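Local atomic coordinates of isoprenyl transferase (Campylobacter jejuni, PDB entry 3UGS), a protein that probably condenses isopentenyl diphosphate units onto an allylic diphosphate such as farnesyl diphosphate, building the long polyprenyl chain of undecaprenyl diphosphate. Residues A[139-150]-A[158-166]; A[51-61]-A[126-135]. All blocks are in the same frame, centred on the assembly; numbering follows the deposited sequence.

Interaction 1: residues A[139-150]-A[158-166]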
loop_
_atom_site.group_PDB
_atom_site.type_symbol
_atom_site.label_atom_id
_atom_site.label_comp_id
_atom_site.label_asym_id
_atom_site.label_seq_id
_atom_site.Cartn_x
_atom_site.Cartn_y
_atom_site.Cartn_z
ATOM N N GLU A 139 9.455 9.014 -1.964
ATOM C CA GLU A 139 10.086 8.307 -3.108
ATOM C C GLU A 139 9.293 8.620 -4.387
ATOM O O GLU A 139 9.813 8.988 -5.452
ATOM C CB GLU A 139 10.134 6.816 -2.881
ATOM C CG GLU A 139 11.014 6.078 -3.907
ATOM C CD GLU A 139 10.737 4.562 -3.982
ATOM O OE1 GLU A 139 9.726 4.051 -3.367
ATOM O OE2 GLU A 139 11.530 3.874 -4.692
ATOM N N ILE A 140 7.989 8.531 -4.243
ATOM C CA ILE A 140 7.069 8.791 -5.377
ATOM C C ILE A 140 7.221 10.216 -5.948
ATOM O O ILE A 140 7.248 10.439 -7.162
ATOM C CB ILE A 140 5.606 8.518 -5.028
ATOM C CG1 ILE A 140 5.393 7.006 -4.807
ATOM C CG2 ILE A 140 4.679 9.026 -6.134
ATOM C CD1 ILE A 140 3.982 6.647 -4.389
ATOM N N ILE A 141 7.335 11.174 -5.051
ATOM C CA ILE A 141 7.533 12.611 -5.441
ATOM C C ILE A 141 8.862 12.799 -6.146
ATOM O O ILE A 141 8.967 13.448 -7.161
ATOM C CB ILE A 141 7.435 13.596 -4.253
ATOM C CG1 ILE A 141 6.060 14.280 -4.257
ATOM C CG2 ILE A 141 8.369 14.793 -4.475
ATOM C CD1 ILE A 141 4.853 13.451 -3.963
ATOM N N ARG A 142 9.875 12.183 -5.589
ATOM C CA ARG A 142 11.225 12.241 -6.138
ATOM C C ARG A 142 11.282 11.588 -7.521
ATOM O O ARG A 142 12.001 12.012 -8.416
ATOM C CB ARG A 142 12.276 11.626 -5.180
ATOM C CG ARG A 142 12.393 12.436 -3.871
ATOM C CD ARG A 142 13.628 12.194 -3.012
ATOM N NE ARG A 142 13.456 10.923 -2.295
ATOM C CZ ARG A 142 13.958 9.764 -2.686
ATOM N NH1 ARG A 142 13.668 8.652 -2.010
ATOM N NH2 ARG A 142 14.746 9.719 -3.748
ATOM N N ALA A 143 10.511 10.540 -7.688
ATOM C CA ALA A 143 10.494 9.840 -8.978
ATOM C C ALA A 143 9.842 10.705 -10.047
ATOM O O ALA A 143 10.298 10.757 -11.200
ATOM C CB ALA A 143 9.783 8.539 -8.874
ATOM N N ALA A 144 8.781 11.400 -9.640
ATOM C CA ALA A 144 8.024 12.301 -10.544
ATOM C C ALA A 144 8.898 13.499 -11.024
ATOM O O ALA A 144 8.781 13.974 -12.134
ATOM C CB ALA A 144 6.761 12.830 -9.880
ATOM N N LYS A 145 9.738 13.988 -10.142
ATOM C CA LYS A 145 10.623 15.101 -10.485
ATOM C C LYS A 145 11.716 14.652 -11.458
ATOM O O LYS A 145 12.095 15.386 -12.350
ATOM C CB LYS A 145 11.242 15.714 -9.243
ATOM C CG LYS A 145 10.202 16.343 -8.342
ATOM C CD LYS A 145 10.801 16.617 -6.979
ATOM C CE LYS A 145 10.414 17.995 -6.468
ATOM N NZ LYS A 145 11.369 18.363 -5.382
ATOM N N ARG A 146 12.226 13.452 -11.238
ATOM C CA ARG A 146 13.225 12.866 -12.129
ATOM C C ARG A 146 12.688 12.705 -13.566
ATOM O O ARG A 146 13.407 12.857 -14.563
ATOM C CB ARG A 146 13.690 11.493 -11.652
ATOM C CG ARG A 146 14.594 11.492 -10.454
ATOM C CD ARG A 146 14.701 10.055 -9.886
ATOM N NE ARG A 146 15.687 9.983 -8.822
ATOM C CZ ARG A 146 15.642 9.162 -7.784
ATOM N NH1 ARG A 146 14.647 8.271 -7.647
ATOM N NH2 ARG A 146 16.602 9.247 -6.874
ATOM N N VAL A 147 11.419 12.329 -13.623
ATOM C CA VAL A 147 10.707 12.133 -14.898
ATOM C C VAL A 147 10.558 13.478 -15.610
ATOM O O VAL A 147 10.770 13.613 -16.810
ATOM C CB VAL A 147 9.319 11.513 -14.721
ATOM C CG1 VAL A 147 8.510 11.653 -16.003
ATOM C CG2 VAL A 147 9.453 10.046 -14.325
ATOM N N ILE A 148 10.167 14.459 -14.827
ATOM C CA ILE A 148 10.028 15.849 -15.288
ATOM C C ILE A 148 11.384 16.442 -15.711
ATOM O O ILE A 148 11.549 16.954 -16.815
ATOM C CB ILE A 148 9.375 16.757 -14.236
ATOM C CG1 ILE A 148 7.858 16.515 -14.263
ATOM C CG2 ILE A 148 9.664 18.242 -14.502
ATOM C CD1 ILE A 148 7.109 17.316 -13.215
ATOM N N GLU A 149 12.350 16.278 -14.842
ATOM C CA GLU A 149 13.734 16.717 -15.084
ATOM C C GLU A 149 14.340 16.091 -16.360
ATOM O O GLU A 149 15.216 16.671 -17.008
ATOM C CB GLU A 149 14.619 16.392 -13.884
ATOM C CG GLU A 149 16.048 16.902 -14.003
ATOM C CD GLU A 149 16.900 16.537 -12.784
ATOM O OE1 GLU A 149 16.368 15.899 -11.828
ATOM O OE2 GLU A 149 18.108 16.891 -12.777
ATOM N N LYS A 150 13.844 14.910 -16.708
ATOM C CA LYS A 150 14.306 14.169 -17.918
ATOM C C LYS A 150 13.453 14.443 -19.155
ATOM O O LYS A 150 13.673 13.898 -20.245
ATOM C CB LYS A 150 14.345 12.665 -17.670
ATOM C CG LYS A 150 15.423 12.226 -16.697
ATOM C CD LYS A 150 15.383 10.715 -16.530
ATOM C CE LYS A 150 16.432 10.194 -15.569
ATOM N NZ LYS A 150 16.624 8.732 -15.768
ATOM N N ASN A 158 6.944 5.454 -16.677
ATOM C CA ASN A 158 8.082 6.325 -16.459
ATOM C C ASN A 158 8.358 6.602 -15.001
ATOM O O ASN A 158 9.484 6.696 -14.578
ATOM C CB ASN A 158 7.953 7.628 -17.241
ATOM C CG ASN A 158 8.304 7.454 -18.727
ATOM O OD1 ASN A 158 9.179 6.674 -19.067
ATOM N ND2 ASN A 158 7.625 8.186 -19.600
ATOM N N LEU A 159 7.304 6.729 -14.220
ATOM C CA LEU A 159 7.444 6.987 -12.796
ATOM C C LEU A 159 8.013 5.754 -12.106
ATOM O O LEU A 159 8.885 5.831 -11.285
ATOM C CB LEU A 159 6.110 7.400 -12.217
ATOM C CG LEU A 159 5.803 7.596 -10.725
ATOM C CD1 LEU A 159 5.986 6.344 -9.876
ATOM C CD2 LEU A 159 6.609 8.745 -10.188
ATOM N N THR A 160 7.518 4.601 -12.479
ATOM C CA THR A 160 8.067 3.348 -11.970
ATOM C C THR A 160 9.577 3.268 -12.144
ATOM O O THR A 160 10.320 3.010 -11.213
ATOM C CB THR A 160 7.395 2.157 -12.675
ATOM O OG1 THR A 160 5.991 2.243 -12.423
ATOM C CG2 THR A 160 7.912 0.868 -12.216
ATOM N N GLN A 161 10.005 3.475 -13.368
ATOM C CA GLN A 161 11.437 3.312 -13.743
ATOM C C GLN A 161 12.346 4.349 -13.063
ATOM O O GLN A 161 13.549 4.241 -13.072
ATOM C CB GLN A 161 11.669 3.375 -15.258
ATOM C CG GLN A 161 11.070 2.201 -16.009
ATOM C CD GLN A 161 11.298 0.855 -15.282
ATOM O OE1 GLN A 161 10.313 0.154 -14.885
ATOM N NE2 GLN A 161 12.598 0.463 -15.117
ATOM N N ASN A 162 11.748 5.367 -12.518
ATOM C CA ASN A 162 12.509 6.422 -11.831
ATOM C C ASN A 162 12.432 6.398 -10.312
ATOM O O ASN A 162 13.020 7.254 -9.623
ATOM C CB ASN A 162 12.172 7.815 -12.372
ATOM C CG ASN A 162 12.820 8.071 -13.726
ATOM O OD1 ASN A 162 14.020 8.393 -13.782
ATOM N ND2 ASN A 162 12.054 7.895 -14.815
ATOM N N LEU A 163 11.717 5.408 -9.802
ATOM C CA LEU A 163 11.697 5.162 -8.356
ATOM C C LEU A 163 13.112 4.823 -7.902
ATOM O O LEU A 163 13.940 4.421 -8.678
ATOM C CB LEU A 163 10.719 4.072 -7.953
ATOM C CG LEU A 163 9.227 4.377 -8.054
ATOM C CD1 LEU A 163 8.463 3.061 -8.061
ATOM C CD2 LEU A 163 8.777 5.292 -6.923
ATOM N N ASP A 164 13.393 5.067 -6.623
ATOM C CA ASP A 164 14.673 4.623 -6.009
ATOM C C ASP A 164 14.819 3.113 -6.231
ATOM O O ASP A 164 15.908 2.598 -6.376
ATOM C CB ASP A 164 14.702 4.854 -4.507
ATOM C CG ASP A 164 15.012 6.280 -4.132
ATOM O OD1 ASP A 164 15.300 7.129 -5.026
ATOM O OD2 ASP A 164 14.997 6.551 -2.901
ATOM N N LEU A 165 13.675 2.433 -6.201
ATOM C CA LEU A 165 13.584 0.970 -6.356
ATOM C C LEU A 165 12.432 0.557 -7.263
ATOM O O LEU A 165 11.336 0.267 -6.808
ATOM C CB LEU A 165 13.470 0.274 -4.996
ATOM C CG LEU A 165 13.505 -1.256 -4.992
ATOM C CD1 LEU A 165 14.786 -1.828 -5.565
ATOM C CD2 LEU A 165 13.293 -1.707 -3.565
ATOM N N PRO A 166 12.704 0.480 -8.569
ATOM C CA PRO A 166 11.674 0.199 -9.577
ATOM C C PRO A 166 10.935 -1.130 -9.476
ATOM O O PRO A 166 9.819 -1.278 -10.011
ATOM C CB PRO A 166 12.470 0.256 -10.896
ATOM C CG PRO A 166 13.658 1.118 -10.601
ATOM C CD PRO A 166 14.022 0.711 -9.201
#

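Interaction 2: residues A[51-61]-A[126-135]. With FFT ((2Z,6Z)-3,7,11-trimethyldodeca-2,6,10-trien-1-yl dihydrogen phosphate), chain C.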
loop_
_atom_site.group_PDB
_atom_site.type_symbol
_atom_site.label_atom_id
_atom_site.label_comp_id
_atom_site.label_asym_id
_atom_site.label_seq_id
_atom_site.Cartn_x
_atom_site.Cartn_y
_atom_site.Cartn_z
ATOM N N ILE A 51 15.347 -15.753 -4.460
ATOM C CA ILE A 51 14.774 -14.401 -4.240
ATOM C C ILE A 51 15.918 -13.383 -4.449
ATOM O O ILE A 51 16.791 -13.277 -3.643
ATOM C CB ILE A 51 14.166 -14.247 -2.848
ATOM C CG1 ILE A 51 12.951 -15.171 -2.722
ATOM C CG2 ILE A 51 13.812 -12.792 -2.551
ATOM C CD1 ILE A 51 12.276 -15.144 -1.353
ATOM N N SER A 52 15.879 -12.651 -5.553
ATOM C CA SER A 52 17.017 -11.768 -5.962
ATOM C C SER A 52 17.121 -10.498 -5.091
ATOM O O SER A 52 18.185 -9.948 -4.869
ATOM C CB SER A 52 16.938 -11.369 -7.424
ATOM O OG SER A 52 15.766 -10.621 -7.663
ATOM N N ASN A 53 15.987 -10.062 -4.589
ATOM C CA ASN A 53 15.911 -8.786 -3.867
ATOM C C ASN A 53 15.235 -8.928 -2.535
ATOM O O ASN A 53 14.148 -9.504 -2.439
ATOM C CB ASN A 53 15.158 -7.712 -4.642
ATOM C CG ASN A 53 16.020 -7.014 -5.645
ATOM O OD1 ASN A 53 16.473 -5.879 -5.385
ATOM N ND2 ASN A 53 16.278 -7.673 -6.776
ATOM N N LEU A 54 15.909 -8.374 -1.540
ATOM C CA LEU A 54 15.436 -8.352 -0.173
ATOM C C LEU A 54 15.453 -6.930 0.340
ATOM O O LEU A 54 16.501 -6.280 0.407
ATOM C CB LEU A 54 16.258 -9.262 0.736
ATOM C CG LEU A 54 15.945 -9.177 2.222
ATOM C CD1 LEU A 54 14.605 -9.819 2.566
ATOM C CD2 LEU A 54 17.107 -9.812 3.010
ATOM N N SER A 55 14.267 -6.477 0.710
ATOM C CA SER A 55 14.061 -5.091 1.074
ATOM C C SER A 55 13.704 -4.982 2.522
ATOM O O SER A 55 12.792 -5.639 3.014
ATOM C CB SER A 55 13.019 -4.418 0.200
ATOM O OG SER A 55 13.535 -4.178 -1.116
ATOM N N LEU A 56 14.478 -4.134 3.199
ATOM C CA LEU A 56 14.365 -3.961 4.670
ATOM C C LEU A 56 14.125 -2.525 5.033
ATOM O O LEU A 56 14.660 -1.661 4.408
ATOM C CB LEU A 56 15.610 -4.471 5.429
ATOM C CG LEU A 56 16.084 -5.872 5.001
ATOM C CD1 LEU A 56 17.440 -6.142 5.649
ATOM C CD2 LEU A 56 15.041 -6.982 5.310
ATOM N N PHE A 57 13.319 -2.321 6.061
ATOM C CA PHE A 57 12.909 -1.000 6.509
ATOM C C PHE A 57 13.615 -0.627 7.789
ATOM O O PHE A 57 13.306 -1.117 8.843
ATOM C CB PHE A 57 11.385 -0.898 6.739
ATOM C CG PHE A 57 10.821 0.495 6.527
ATOM C CD1 PHE A 57 11.652 1.598 6.349
ATOM C CD2 PHE A 57 9.460 0.700 6.488
ATOM C CE1 PHE A 57 11.112 2.861 6.127
ATOM C CE2 PHE A 57 8.928 1.952 6.265
ATOM C CZ PHE A 57 9.750 3.027 6.092
ATOM N N ALA A 58 14.530 0.310 7.683
ATOM C CA ALA A 58 15.335 0.725 8.855
ATOM C C ALA A 58 14.776 1.957 9.557
ATOM O O ALA A 58 14.511 1.942 10.747
ATOM C CB ALA A 58 16.778 0.968 8.440
ATOM N N PHE A 59 14.630 3.018 8.773
ATOM C CA PHE A 59 14.229 4.348 9.260
ATOM C C PHE A 59 13.441 5.114 8.166
ATOM O O PHE A 59 13.829 5.196 6.972
ATOM C CB PHE A 59 15.464 5.180 9.678
ATOM C CG PHE A 59 15.142 6.427 10.494
ATOM C CD1 PHE A 59 15.075 6.380 11.869
ATOM C CD2 PHE A 59 14.932 7.652 9.876
ATOM C CE1 PHE A 59 14.808 7.530 12.626
ATOM C CE2 PHE A 59 14.645 8.801 10.606
ATOM C CZ PHE A 59 14.565 8.738 11.985
ATOM N N SER A 60 12.345 5.702 8.591
ATOM C CA SER A 60 11.479 6.389 7.653
ATOM C C SER A 60 11.499 7.883 7.800
ATOM O O SER A 60 12.082 8.409 8.732
ATOM C CB SER A 60 10.037 5.909 7.807
ATOM O OG SER A 60 9.530 6.302 9.065
ATOM N N THR A 61 10.836 8.562 6.868
ATOM C CA THR A 61 10.759 10.033 6.905
ATOM C C THR A 61 9.999 10.528 8.151
ATOM O O THR A 61 10.372 11.499 8.786
ATOM C CB THR A 61 10.166 10.649 5.623
ATOM O OG1 THR A 61 8.984 9.917 5.214
ATOM C CG2 THR A 61 11.250 10.667 4.503
ATOM N N LEU A 126 22.673 -11.888 -3.991
ATOM C CA LEU A 126 21.524 -11.269 -3.343
ATOM C C LEU A 126 21.741 -9.772 -3.263
ATOM O O LEU A 126 22.871 -9.305 -3.011
ATOM C CB LEU A 126 21.303 -11.828 -1.938
ATOM C CG LEU A 126 20.143 -11.265 -1.141
ATOM C CD1 LEU A 126 18.839 -11.514 -1.880
ATOM C CD2 LEU A 126 20.092 -11.861 0.252
ATOM N N CYS A 127 20.646 -9.043 -3.451
ATOM C CA CYS A 127 20.643 -7.593 -3.345
ATOM C C CYS A 127 19.768 -7.117 -2.169
ATOM O O CYS A 127 18.568 -7.221 -2.198
ATOM C CB CYS A 127 20.206 -6.943 -4.637
ATOM S SG CYS A 127 20.272 -5.127 -4.520
ATOM N N VAL A 128 20.430 -6.614 -1.133
ATOM C CA VAL A 128 19.773 -6.097 0.053
ATOM C C VAL A 128 19.522 -4.593 -0.067
ATOM O O VAL A 128 20.436 -3.739 -0.008
ATOM C CB VAL A 128 20.552 -6.379 1.327
ATOM C CG1 VAL A 128 19.834 -5.734 2.515
ATOM C CG2 VAL A 128 20.723 -7.877 1.527
ATOM N N ASN A 129 18.247 -4.294 -0.265
ATOM C CA ASN A 129 17.744 -2.898 -0.366
ATOM C C ASN A 129 17.359 -2.365 1.027
ATOM O O ASN A 129 16.440 -2.854 1.683
ATOM C CB ASN A 129 16.555 -2.779 -1.299
ATOM C CG ASN A 129 16.829 -3.368 -2.664
ATOM O OD1 ASN A 129 17.785 -2.970 -3.316
ATOM N ND2 ASN A 129 15.983 -4.299 -3.116
ATOM N N LEU A 130 18.112 -1.369 1.445
ATOM C CA LEU A 130 17.971 -0.811 2.787
ATOM C C LEU A 130 17.329 0.568 2.716
ATOM O O LEU A 130 17.906 1.538 2.199
ATOM C CB LEU A 130 19.327 -0.745 3.507
ATOM C CG LEU A 130 19.285 -0.540 5.032
ATOM C CD1 LEU A 130 18.571 -1.695 5.756
ATOM C CD2 LEU A 130 20.705 -0.381 5.580
ATOM N N ALA A 131 16.122 0.624 3.245
ATOM C CA ALA A 131 15.334 1.861 3.304
ATOM C C ALA A 131 15.634 2.703 4.536
ATOM O O ALA A 131 15.256 2.383 5.653
ATOM C CB ALA A 131 13.852 1.548 3.219
ATOM N N ILE A 132 16.327 3.801 4.301
ATOM C CA ILE A 132 16.821 4.695 5.396
ATOM C C ILE A 132 16.477 6.139 5.146
ATOM O O ILE A 132 16.805 6.684 4.097
ATOM C CB ILE A 132 18.349 4.677 5.585
ATOM C CG1 ILE A 132 18.868 3.274 5.464
ATOM C CG2 ILE A 132 18.735 5.262 6.933
ATOM C CD1 ILE A 132 20.382 3.248 5.267
ATOM N N SER A 133 15.864 6.752 6.150
ATOM C CA SER A 133 15.232 8.057 5.963
ATOM C C SER A 133 14.397 7.981 4.673
ATOM O O SER A 133 14.478 8.795 3.781
ATOM C CB SER A 133 16.267 9.176 5.831
ATOM O OG SER A 133 15.592 10.408 5.566
ATOM N N TYR A 134 13.642 6.921 4.596
ATOM C CA TYR A 134 12.849 6.603 3.415
ATOM C C TYR A 134 11.354 6.683 3.684
ATOM O O TYR A 134 10.844 6.247 4.687
ATOM C CB TYR A 134 13.183 5.215 2.876
ATOM C CG TYR A 134 12.176 4.707 1.905
ATOM C CD1 TYR A 134 12.406 4.779 0.532
ATOM C CD2 TYR A 134 10.966 4.204 2.345
ATOM C CE1 TYR A 134 11.458 4.330 -0.378
ATOM C CE2 TYR A 134 10.022 3.773 1.456
ATOM C CZ TYR A 134 10.262 3.829 0.097
ATOM O OH TYR A 134 9.283 3.377 -0.789
ATOM N N GLY A 135 10.651 7.233 2.727
ATOM C CA GLY A 135 9.202 7.171 2.721
ATOM C C GLY A 135 8.697 6.974 1.313
ATOM O O GLY A 135 9.304 7.486 0.360
HETATM O O3 FFT C . 4.266 0.262 11.519
HETATM P P FFT C . 5.288 0.439 12.611
HETATM O O1 FFT C . 5.803 -0.860 13.150
HETATM O O2 FFT C . 4.827 1.476 13.619
HETATM O O FFT C . 6.616 1.103 11.960
HETATM C C14 FFT C . 7.474 0.342 11.084
HETATM C C13 FFT C . 8.518 1.226 10.439
HETATM C C11 FFT C . 9.822 0.995 10.544
HETATM C C12 FFT C . 10.799 1.902 9.897
HETATM C C10 FFT C . 10.357 -0.233 11.229
HETATM C C9 FFT C . 11.332 0.102 12.319
HETATM C C8 FFT C . 11.586 -1.129 13.170
HETATM C C6 FFT C . 12.794 -1.725 13.210
HETATM C C7 FFT C . 13.054 -2.934 14.079
HETATM C C5 FFT C . 13.915 -1.171 12.376
HETATM C C4 FFT C . 15.190 -1.464 13.132
HETATM C C3 FFT C . 16.360 -0.668 12.607
HETATM C C1 FFT C . 17.618 -1.065 12.918
HETATM C C2 FFT C . 17.849 -2.296 13.780
HETATM C C FFT C . 18.787 -0.263 12.384
#

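Interaction 1: residues A[139-150]-A[158-166]
A salt-bridge network of Arg-142, Arg-146 and Asp-164 holds one side of the contact of helix 136-149 with the short helix 156-161 and the loop after it. Arg-142 meets the carboxylate end-on, with NH1 on Asp-164 OD2 (2.6 Å) and NH2 on Asp-164 OD1. Arg-146 spends both terminal nitrogens on one oxygen, NH1 lying 2.9 Å from Asp-164 OD1, which therefore accepts three N-H groups. The same Arg-146 NH1 also bonds to Asn-162 O (2.8 Å), tying the backbone at Asn-162 to the network. This gathering of positive charge would be expected to stabilise the ionised form of Asp-164, whose OD2 is also reached by Gly-100 N.

Helix 136-149 directly follows the sheet strand 126-134, and it also packs on the second subunit, Ile-140 meeting Ile-140 of that chain. Between the two segments the apolar packing is close, with Leu-159 CD2 pressing on Ala-143 CB at 3.4 Å. Val-147 CG2 makes a van der Waals contact with a carbonyl oxygen, Asn-158 O, at 3.4 Å. Asn-162 ND2 returns to that same Asn-158 O (2.8 Å), which fixes its amide beside the valine. At the start of the helix, Glu-139 extends with CG anti to its own N (chi1 -169°), carrying OE2 to Leu-165 N at 3.0 Å, while OE1 is taken by Tyr-134 OH and Gln-188 NE2.

Interaction 2: residues A[51-61]-A[126-135]
Asn-129 reaches across from strand 126-131 to strand 53-60 and uses both hydrogens of its amide on side chains there. ND2 lies 2.8 Å from Asn-53 OD1, in the carbonyl plane and on a lone pair, with the two amides only 22° from coplanar. Its second bond, to Ser-55 OG, is longer at 3.2 Å; that hydroxyl is also bonded to His-9 NE2. Asn-53 ND2 is bonded in turn to Ser-52 OG, which also pairs with Lys-8 O, and bonds at both OD1 and ND2 set the orientation of the Asn-53 amide.

The tight part of the contact is the ladder, where Leu-54 and Leu-56 exchange backbone bonds with Cys-127, Asn-129 and Ala-131; Leu-56 N to Asn-129 O, at 2.8 Å, is nearly straight. On the leucine face, Leu-56 CD1 touches Val-128 CG1 (4.0 Å), and helix 34-48 covers Leu-54 and Leu-56.

After Ala-131 the regular ladder breaks. Ala-131 O receives both Ala-58 N and Phe-59 N, as in a beta bulge, and the chain turns a corner at Ile-132 and Ser-133. Tyr-134 N still bonds soundly to Phe-59 O (2.9 Å). Looser is the long, bent bond from partly exposed Thr-61 N to Tyr-134 O (3.2 Å), striking from above the carbonyl plane.

Phe-57 has CG anti to the backbone N (chi1 -151°), which sets its ring edge against Ala-131 O. Methyl carbon C12 of the bound farnesyl phosphate sits 3.6 Å above the centre of one face, while Tyr-134 points its edge at the other, planes 83° apart. These are adjacent inner strands of the six-stranded parallel sheet of a cis-prenyltransferase, and the C-terminal end of strand 53-60, through Phe-57 and Ala-58, lines the farnesyl phosphate pocket.

Following the chain from the N terminus, interaction 2 comes first: strand 53-60 leads into helix 68-88, strand 94-99 and helix 107-120 before 126-135 returns beside it, closing a loop of 64 residues. Gly-135 occupies the N-cap position of helix 136-149, and interaction 1 closes a second, short loop of seven residues as 158-166 folds back on that helix. The two loops are in series, neither enclosing nor crossing the other. Their centres lie about 17 Å apart, yet they touch: Leu-165 CD2 packs 3.5 Å from Ser-55 OG, and its CD1 reaches Asn-129 ND2. The central sheet is thus joined to helix 136-149 and segment 158-166 at the dimer interface.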